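PDB 2QVW: Glp_546_48378_50642 from Giardia intestinalis, which cleaves double-stranded RNA in the RNA interference pathway, producing small interfering RNAs of 21 to 23 base pairs that direct the destruction of matching RNAs. Local coordinates for residues 20-25 and 113-118; 9-14 and 49-54; 130-135 and 253-258. One frame throughout, in Å; residues are numbered along the deposited sequence.

From the N terminus, strand 6-13 comes first and carries 9-14, the opening segment of interaction 2. Strand 18-25 follows and carries 20-25, the opening segment of interaction 1. The chain then returns at 49-54 and closes interaction 2 over a loop of 34 residues. Interaction 1 closes later, at 113-118, so the two contacts cross along the chain. They share one antiparallel sheet, in which strands 6-13 and 18-25 are neighbours, and they touch each other. Interaction 3 follows in series. It joins helix 127-137 to the loop after strand 250-251, and so ties the N-terminal domain to the PAZ region.

Interaction 1 (20-25 and 113-118); sequences HWLLLL and AFLPLL
Leu22 N bonds to Leu115 O at 2.8 Å, fairly straight (154° at the hydrogen). Leu22 N is the hydrogen-bond donor to this oxygen, and Trp21 CA lies close by as a CA-H...O contact. Further along, Leu24 N bonds to Ala113 O at 3.2 Å. Ala113 N returns a hydrogen bond to Leu24 O. At the other end His20 O accepts Leu117 N at 3.2 Å, and also a hydrogen bond from Arg260.

Side chains alternate between the two faces. Trp21, Leu23, Phe114 and Pro116 share one of them. Leu23 and Phe114 lie side by side and point the same way. Leu23 has CG anti to the backbone N (chi1 172°), which carries Leu23 CD1 to Phe114 CE1, 3.4 Å away. The six-membered end of the Trp21 indole meets the base of Phe114, with Trp21 CE3 4.0 Å from Phe114 CB. Arg260 makes a cation-pi contact with Trp21, and Trp85 meets Phe114 edge-to-face. On the other face the branches of Leu117 reach alongside Leu22, with Leu117 CD1 3.7 Å from Leu22 CB. Leu22 and Leu115 both rest on Leu124.

Helix 267-284 covers the Leu23 and Phe114 face through Ile270 and Ile274. Strand 112-117 is the outermost strand on this side of the sheet. With strand 18-25 it forms an antiparallel edge pair in the sheet of the N-terminal domain. Backbone bonds run within the pair, with Trp21 and Phe114 beside Leu23 and Pro116 on one face and mostly leucines on the other.

Interaction 2 (9-14 and 49-54); sequences CCTVVT and YFEAGP
A Cys sulfur-aromatic contact, Cys10 against Phe50, marks the place where an antiparallel strand pairing runs out into a loop. Cys10 SG sits at the edge of the Phe50 ring, 4.8 Å from its centroid and 80° off the ring normal. The nearest ring atom is Phe50 CE1, 3.7 Å from Cys10 SG.

Two backbone hydrogen bonds flank this contact. Cys9 N bonds to Glu51 O at 3.1 Å and is almost straight, at 175°. Tyr49 N bonds to Thr11 O at 3.2 Å.

Glu51 turns back over the strand. Its CG lies between the backbone N and the carbonyl carbon (chi1 52°). This torsion lays the aliphatic part of Glu51 over Cys9, with Glu51 CG 3.7 Å from Cys9 CB. Beyond CG the chain is extended. The carboxylate passes Cys9 O, with no hydrogen bond there, and ends near Thr11. The hydroxyl of Thr11 has a hydrogen bond with His20 ND1 on the next strand. At the far end Val13 meets the Tyr49 ring at its edge, with Val13 CG2 in the ring plane and 3.7 Å from Tyr49 CE2.

Strand 6-13 lies between strands 18-25 and 46-49. Leu23 of strand 18-25 flanks Cys10, and Ile270 of helix 267-284 packs on both Cys10 and Phe50.

Interaction 3 (130-135 and 253-258); sequences MVTAQL and PDEFDL
Leu135 and Pro253 make the close apolar part of this contact. Leu135 CB lies 3.7 Å from Pro253 CG and 3.8 Å from Pro253 CB. The leucine slants across the proline ring. Beyond CB its position is doubtful, because the branched end sits too close to its surroundings in the model.

Phe256 and Thr132 make the buried part, next to the Leu135-Pro253 pair. Pro253 CG lies at the edge of the Phe256 ring, in the ring plane. Thr132 reaches the ring more loosely, with Thr132 CG2 4.4 Å from Phe256 CE1. Behind them stands helix 60-77, where Tyr69 touches Thr132, and Ile72 and Leu76 touch Phe256. The backbone at Phe256 fits an inverse gamma turn.

The solvent side is formed by Glu255. Its chain is extended beyond CG and brings the carboxylate up to the helix between Thr132 and Leu135. It crosses Leu135 at about a right angle. Glu255 OE1 is 3.3 Å from Thr132 OG1. The hydroxyl of Thr132, however, is hydrogen-bonded to Ala128 O, one turn back in its own helix. Next to Glu255, Asp254 turns elsewhere and forms a salt bridge with Arg159.

The two segments share no hydrogen bond or salt bridge, and they bury only 236 Å² together. The join between helix 127-137 of the N-terminal domain and the loop of the PAZ region rests on a small apolar patch together with van der Waals contact of Glu255 with the helix. Glu255 is exposed, and water could share in the solvation of its carboxylate. Such chemistry is consistent with a modest interface between two parts of the fold.

Interaction 1 (20-25 and 113-118)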
loop_
_atom_site.group_PDB
_atom_site.type_symbol
_atom_site.label_atom_id
_atom_site.label_comp_id
_atom_site.label_asym_id
_atom_site.label_seq_id
_atom_site.Cartn_x
_atom_site.Cartn_y
_atom_site.Cartn_z
ATOM N N HIS A 20 22.382 12.502 9.097
ATOM C CA HIS A 20 22.170 11.054 9.112
ATOM C C HIS A 20 22.301 10.386 10.478
ATOM O O HIS A 20 23.129 10.785 11.300
ATOM C CB HIS A 20 23.140 10.408 8.117
ATOM C CG HIS A 20 23.156 11.084 6.782
ATOM N ND1 HIS A 20 22.131 10.957 5.869
ATOM C CD2 HIS A 20 24.038 11.949 6.234
ATOM C CE1 HIS A 20 22.380 11.716 4.818
ATOM N NE2 HIS A 20 23.533 12.329 5.015
ATOM N N TRP A 21 21.476 9.366 10.711
ATOM C CA TRP A 21 21.487 8.632 11.973
ATOM C C TRP A 21 21.182 7.168 11.753
ATOM O O TRP A 21 20.519 6.810 10.788
ATOM C CB TRP A 21 20.433 9.177 12.928
ATOM C CG TRP A 21 20.485 10.640 13.126
ATOM C CD1 TRP A 21 20.057 11.604 12.255
ATOM C CD2 TRP A 21 20.984 11.333 14.283
ATOM N NE1 TRP A 21 20.256 12.859 12.801
ATOM C CE2 TRP A 21 20.822 12.721 14.042
ATOM C CE3 TRP A 21 21.550 10.918 15.498
ATOM C CZ2 TRP A 21 21.205 13.691 14.971
ATOM C CZ3 TRP A 21 21.933 11.886 16.423
ATOM C CH2 TRP A 21 21.758 13.256 16.152
ATOM N N LEU A 22 21.664 6.326 12.659
ATOM C CA LEU A 22 21.408 4.892 12.570
ATOM C C LEU A 22 20.387 4.526 13.635
ATOM O O LEU A 22 20.701 4.512 14.822
ATOM C CB LEU A 22 22.694 4.082 12.795
ATOM C CG LEU A 22 22.501 2.577 13.053
ATOM C CD1 LEU A 22 21.830 1.918 11.866
ATOM C CD2 LEU A 22 23.834 1.922 13.323
ATOM N N LEU A 23 19.166 4.233 13.209
ATOM C CA LEU A 23 18.122 3.880 14.145
ATOM C C LEU A 23 18.075 2.390 14.414
ATOM O O LEU A 23 17.913 1.590 13.502
ATOM C CB LEU A 23 16.755 4.351 13.644
ATOM C CG LEU A 23 15.562 3.847 14.468
ATOM C CD1 LEU A 23 15.796 4.075 15.951
ATOM C CD2 LEU A 23 14.320 4.556 14.011
ATOM N N LEU A 24 18.203 2.027 15.685
ATOM C CA LEU A 24 18.168 0.635 16.101
ATOM C C LEU A 24 16.833 0.339 16.764
ATOM O O LEU A 24 16.490 0.934 17.784
ATOM C CB LEU A 24 19.310 0.360 17.079
ATOM C CG LEU A 24 20.698 0.726 16.537
ATOM C CD1 LEU A 24 21.749 0.549 17.615
ATOM C CD2 LEU A 24 21.008 -0.140 15.322
ATOM N N LEU A 25 16.077 -0.575 16.173
ATOM C CA LEU A 25 14.787 -0.961 16.714
ATOM C C LEU A 25 14.834 -2.406 17.152
ATOM O O LEU A 25 15.447 -3.242 16.497
ATOM C CB LEU A 25 13.700 -0.798 15.665
ATOM C CG LEU A 25 13.308 0.634 15.345
ATOM C CD1 LEU A 25 12.147 0.623 14.371
ATOM C CD2 LEU A 25 12.919 1.350 16.626
ATOM N N ALA A 113 17.187 3.598 19.540
ATOM C CA ALA A 113 18.431 4.294 19.890
ATOM C C ALA A 113 19.049 4.912 18.629
ATOM O O ALA A 113 19.331 4.213 17.660
ATOM C CB ALA A 113 19.413 3.323 20.529
ATOM N N PHE A 114 19.267 6.222 18.648
ATOM C CA PHE A 114 19.834 6.923 17.501
ATOM C C PHE A 114 21.342 7.131 17.614
ATOM O O PHE A 114 21.851 7.549 18.657
ATOM C CB PHE A 114 19.146 8.274 17.335
ATOM C CG PHE A 114 17.667 8.173 17.166
ATOM C CD1 PHE A 114 17.123 7.635 16.014
ATOM C CD2 PHE A 114 16.809 8.598 18.166
ATOM C CE1 PHE A 114 15.736 7.523 15.859
ATOM C CE2 PHE A 114 15.420 8.488 18.019
ATOM C CZ PHE A 114 14.888 7.950 16.866
ATOM N N LEU A 115 22.051 6.828 16.531
ATOM C CA LEU A 115 23.497 6.990 16.479
ATOM C C LEU A 115 23.864 7.942 15.365
ATOM O O LEU A 115 23.166 8.043 14.356
ATOM C CB LEU A 115 24.190 5.656 16.230
ATOM C CG LEU A 115 24.023 4.607 17.318
ATOM C CD1 LEU A 115 24.998 3.473 17.060
ATOM C CD2 LEU A 115 24.292 5.242 18.685
ATOM N N PRO A 116 24.978 8.654 15.528
ATOM C CA PRO A 116 25.423 9.606 14.513
ATOM C C PRO A 116 26.070 8.901 13.334
ATOM O O PRO A 116 26.753 7.887 13.502
ATOM C CB PRO A 116 26.440 10.465 15.254
ATOM C CG PRO A 116 26.121 10.249 16.680
ATOM C CD PRO A 116 25.772 8.803 16.749
ATOM N N LEU A 117 25.858 9.445 12.140
ATOM C CA LEU A 117 26.439 8.876 10.933
ATOM C C LEU A 117 26.958 9.998 10.056
ATOM O O LEU A 117 26.309 11.031 9.922
ATOM C CB LEU A 117 25.399 8.048 10.167
ATOM C CG LEU A 117 24.837 6.788 10.851
ATOM C CD1 LEU A 117 23.986 6.010 9.856
ATOM C CD2 LEU A 117 25.970 5.908 11.359
ATOM N N LEU A 118 28.129 9.790 9.463
ATOM C CA LEU A 118 28.753 10.782 8.591
ATOM C C LEU A 118 28.152 10.701 7.191
ATOM O O LEU A 118 27.865 11.719 6.565
ATOM C CB LEU A 118 30.260 10.532 8.519
ATOM C CG LEU A 118 30.941 10.158 9.846
ATOM C CD1 LEU A 118 32.452 10.057 9.634
ATOM C CD2 LEU A 118 30.630 11.200 10.917
#

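Interaction 2 (9-14 and 49-54)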
loop_
_atom_site.group_PDB
_atom_site.type_symbol
_atom_site.label_atom_id
_atom_site.label_comp_id
_atom_site.label_asym_id
_atom_site.label_seq_id
_atom_site.Cartn_x
_atom_site.Cartn_y
_atom_site.Cartn_z
ATOM N N CYS A 9 18.637 3.745 8.337
ATOM C CA CYS A 9 19.448 4.934 8.079
ATOM C C CYS A 9 18.608 6.199 7.964
ATOM O O CYS A 9 18.097 6.529 6.895
ATOM C CB CYS A 9 20.264 4.764 6.794
ATOM S SG CYS A 9 21.588 3.540 6.883
ATOM N N CYS A 10 18.464 6.919 9.065
ATOM C CA CYS A 10 17.685 8.140 9.025
ATOM C C CYS A 10 18.466 9.225 8.309
ATOM O O CYS A 10 19.688 9.140 8.156
ATOM C CB CYS A 10 17.325 8.610 10.438
ATOM S SG CYS A 10 16.295 7.447 11.362
ATOM N N THR A 11 17.731 10.238 7.868
ATOM C CA THR A 11 18.287 11.385 7.172
ATOM C C THR A 11 17.311 12.525 7.406
ATOM O O THR A 11 16.254 12.580 6.792
ATOM C CB THR A 11 18.406 11.133 5.657
ATOM O OG1 THR A 11 19.161 9.938 5.422
ATOM C CG2 THR A 11 19.114 12.287 4.987
ATOM N N VAL A 12 17.655 13.404 8.334
ATOM C CA VAL A 12 16.819 14.547 8.643
ATOM C C VAL A 12 17.343 15.698 7.802
ATOM O O VAL A 12 18.485 16.135 7.978
ATOM C CB VAL A 12 16.895 14.913 10.140
ATOM C CG1 VAL A 12 16.172 16.209 10.401
ATOM C CG2 VAL A 12 16.270 13.811 10.962
ATOM N N VAL A 13 16.505 16.178 6.883
ATOM C CA VAL A 13 16.881 17.267 5.995
ATOM C C VAL A 13 16.169 18.579 6.286
ATOM O O VAL A 13 15.003 18.598 6.669
ATOM C CB VAL A 13 16.594 16.902 4.518
ATOM C CG1 VAL A 13 17.046 18.034 3.605
ATOM C CG2 VAL A 13 17.291 15.606 4.150
ATOM N N THR A 14 16.894 19.674 6.103
ATOM C CA THR A 14 16.346 21.008 6.282
ATOM C C THR A 14 17.011 21.927 5.272
ATOM O O THR A 14 17.895 21.515 4.517
ATOM C CB THR A 14 16.603 21.578 7.683
ATOM O OG1 THR A 14 18.007 21.581 7.949
ATOM C CG2 THR A 14 15.899 20.766 8.717
ATOM N N TYR A 49 13.727 10.812 6.105
ATOM C CA TYR A 49 13.678 9.658 5.219
ATOM C C TYR A 49 14.264 8.437 5.903
ATOM O O TYR A 49 15.257 8.544 6.620
ATOM C CB TYR A 49 14.468 9.955 3.949
ATOM C CG TYR A 49 14.063 11.245 3.269
ATOM C CD1 TYR A 49 12.996 11.287 2.379
ATOM C CD2 TYR A 49 14.752 12.429 3.519
ATOM C CE1 TYR A 49 12.628 12.474 1.754
ATOM C CE2 TYR A 49 14.394 13.618 2.901
ATOM C CZ TYR A 49 13.335 13.638 2.021
ATOM O OH TYR A 49 12.994 14.823 1.411
ATOM N N PHE A 50 13.650 7.279 5.677
ATOM C CA PHE A 50 14.128 6.035 6.271
ATOM C C PHE A 50 14.540 5.084 5.167
ATOM O O PHE A 50 14.188 5.287 4.007
ATOM C CB PHE A 50 13.030 5.368 7.106
ATOM C CG PHE A 50 12.479 6.234 8.192
ATOM C CD1 PHE A 50 13.243 6.549 9.303
ATOM C CD2 PHE A 50 11.198 6.749 8.091
ATOM C CE1 PHE A 50 12.746 7.364 10.295
ATOM C CE2 PHE A 50 10.691 7.566 9.077
ATOM C CZ PHE A 50 11.469 7.876 10.187
ATOM N N GLU A 51 15.277 4.041 5.540
ATOM C CA GLU A 51 15.734 3.026 4.594
ATOM C C GLU A 51 16.467 1.909 5.319
ATOM O O GLU A 51 17.539 2.120 5.891
ATOM C CB GLU A 51 16.641 3.655 3.549
ATOM C CG GLU A 51 17.747 4.457 4.144
ATOM C CD GLU A 51 18.238 5.521 3.198
ATOM O OE1 GLU A 51 18.731 5.161 2.110
ATOM O OE2 GLU A 51 18.125 6.718 3.537
ATOM N N ALA A 52 15.868 0.720 5.282
ATOM C CA ALA A 52 16.405 -0.475 5.926
ATOM C C ALA A 52 17.925 -0.601 5.885
ATOM O O ALA A 52 18.580 -0.143 4.955
ATOM C CB ALA A 52 15.766 -1.720 5.313
ATOM N N GLY A 53 18.473 -1.239 6.911
ATOM C CA GLY A 53 19.905 -1.426 6.990
ATOM C C GLY A 53 20.205 -2.864 7.352
ATOM O O GLY A 53 19.375 -3.736 7.111
ATOM N N PRO A 54 21.382 -3.146 7.931
ATOM C CA PRO A 54 21.758 -4.506 8.314
ATOM C C PRO A 54 21.194 -4.828 9.684
ATOM O O PRO A 54 20.894 -3.924 10.451
ATOM C CB PRO A 54 23.273 -4.435 8.323
ATOM C CG PRO A 54 23.502 -3.089 8.920
ATOM C CD PRO A 54 22.496 -2.213 8.187
#

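Interaction 3 (130-135 and 253-258)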
loop_
_atom_site.group_PDB
_atom_site.type_symbol
_atom_site.label_atom_id
_atom_site.label_comp_id
_atom_site.label_asym_id
_atom_site.label_seq_id
_atom_site.Cartn_x
_atom_site.Cartn_y
_atom_site.Cartn_z
ATOM N N MET A 130 32.635 6.431 22.059
ATOM C CA MET A 130 33.403 6.807 23.237
ATOM C C MET A 130 33.975 8.200 22.991
ATOM O O MET A 130 33.583 9.163 23.654
ATOM C CB MET A 130 34.543 5.812 23.478
ATOM C CG MET A 130 34.101 4.415 23.890
ATOM S SD MET A 130 33.103 4.443 25.386
ATOM C CE MET A 130 34.358 4.546 26.670
ATOM N N VAL A 131 34.889 8.295 22.027
ATOM C CA VAL A 131 35.513 9.562 21.681
ATOM C C VAL A 131 34.503 10.671 21.814
ATOM O O VAL A 131 34.742 11.664 22.483
ATOM C CB VAL A 131 35.997 9.581 20.240
ATOM C CG1 VAL A 131 36.478 10.969 19.887
ATOM C CG2 VAL A 131 37.106 8.572 20.051
ATOM N N THR A 132 33.364 10.477 21.163
ATOM C CA THR A 132 32.281 11.447 21.173
ATOM C C THR A 132 31.847 11.780 22.592
ATOM O O THR A 132 31.890 12.934 23.008
ATOM C CB THR A 132 31.056 10.914 20.396
ATOM O OG1 THR A 132 31.436 10.611 19.047
ATOM C CG2 THR A 132 29.945 11.945 20.379
ATOM N N ALA A 133 31.429 10.763 23.328
ATOM C CA ALA A 133 30.965 10.959 24.686
ATOM C C ALA A 133 32.036 11.576 25.555
ATOM O O ALA A 133 31.737 12.396 26.420
ATOM C CB ALA A 133 30.521 9.650 25.271
ATOM N N GLN A 134 33.284 11.180 25.342
ATOM C CA GLN A 134 34.363 11.741 26.133
ATOM C C GLN A 134 34.376 13.241 25.912
ATOM O O GLN A 134 34.307 14.016 26.856
ATOM C CB GLN A 134 35.698 11.175 25.700
ATOM C CG GLN A 134 35.778 9.688 25.732
ATOM C CD GLN A 134 37.164 9.217 25.394
ATOM O OE1 GLN A 134 38.108 9.445 26.147
ATOM N NE2 GLN A 134 37.307 8.575 24.241
ATOM N N LEU A 135 34.470 13.636 24.649
ATOM C CA LEU A 135 34.481 15.043 24.278
ATOM C C LEU A 135 33.444 15.784 25.103
ATOM O O LEU A 135 33.758 16.773 25.762
ATOM C CB LEU A 135 34.160 15.210 22.787
ATOM C CG LEU A 135 35.056 14.438 21.812
ATOM C CD1 LEU A 135 34.839 14.946 20.393
ATOM C CD2 LEU A 135 36.513 14.608 22.219
ATOM N N PRO A 253 31.528 20.055 21.528
ATOM C CA PRO A 253 32.594 19.725 20.570
ATOM C C PRO A 253 32.174 19.851 19.093
ATOM O O PRO A 253 31.016 19.616 18.750
ATOM C CB PRO A 253 32.990 18.294 20.969
ATOM C CG PRO A 253 31.754 17.750 21.612
ATOM C CD PRO A 253 31.260 18.917 22.426
ATOM N N ASP A 254 33.122 20.235 18.239
ATOM C CA ASP A 254 32.881 20.403 16.805
ATOM C C ASP A 254 31.716 19.553 16.296
ATOM O O ASP A 254 30.740 20.081 15.766
ATOM C CB ASP A 254 34.161 20.070 16.024
ATOM C CG ASP A 254 35.246 21.133 16.192
ATOM O OD1 ASP A 254 35.174 22.170 15.504
ATOM O OD2 ASP A 254 36.169 20.941 17.013
ATOM N N GLU A 255 31.816 18.241 16.474
ATOM C CA GLU A 255 30.767 17.328 16.035
ATOM C C GLU A 255 29.374 17.906 16.244
ATOM O O GLU A 255 28.632 18.072 15.288
ATOM C CB GLU A 255 30.892 15.982 16.761
ATOM C CG GLU A 255 32.219 15.264 16.494
ATOM C CD GLU A 255 32.362 13.930 17.229
ATOM O OE1 GLU A 255 31.953 12.885 16.679
ATOM O OE2 GLU A 255 32.881 13.935 18.364
ATOM N N PHE A 256 29.011 18.216 17.485
ATOM C CA PHE A 256 27.691 18.777 17.741
ATOM C C PHE A 256 27.590 20.134 17.077
ATOM O O PHE A 256 27.551 21.169 17.744
ATOM C CB PHE A 256 27.414 18.926 19.243
ATOM C CG PHE A 256 27.297 17.614 19.979
ATOM C CD1 PHE A 256 28.393 17.077 20.643
ATOM C CD2 PHE A 256 26.093 16.913 20.007
ATOM C CE1 PHE A 256 28.298 15.867 21.324
ATOM C CE2 PHE A 256 25.987 15.695 20.688
ATOM C CZ PHE A 256 27.092 15.173 21.347
ATOM N N ASP A 257 27.561 20.117 15.749
ATOM C CA ASP A 257 27.453 21.330 14.956
ATOM C C ASP A 257 25.973 21.489 14.630
ATOM O O ASP A 257 25.245 20.498 14.565
ATOM C CB ASP A 257 28.295 21.204 13.679
ATOM C CG ASP A 257 27.675 20.284 12.654
ATOM O OD1 ASP A 257 27.397 19.109 12.975
ATOM O OD2 ASP A 257 27.468 20.743 11.514
ATOM N N LEU A 258 25.529 22.732 14.440
ATOM C CA LEU A 258 24.124 23.039 14.148
ATOM C C LEU A 258 23.395 21.891 13.452
ATOM O O LEU A 258 22.514 21.268 14.046
ATOM C CB LEU A 258 24.020 24.320 13.309
ATOM C CG LEU A 258 22.656 25.025 13.293
ATOM C CD1 LEU A 258 22.232 25.409 14.709
ATOM C CD2 LEU A 258 22.749 26.264 12.423
#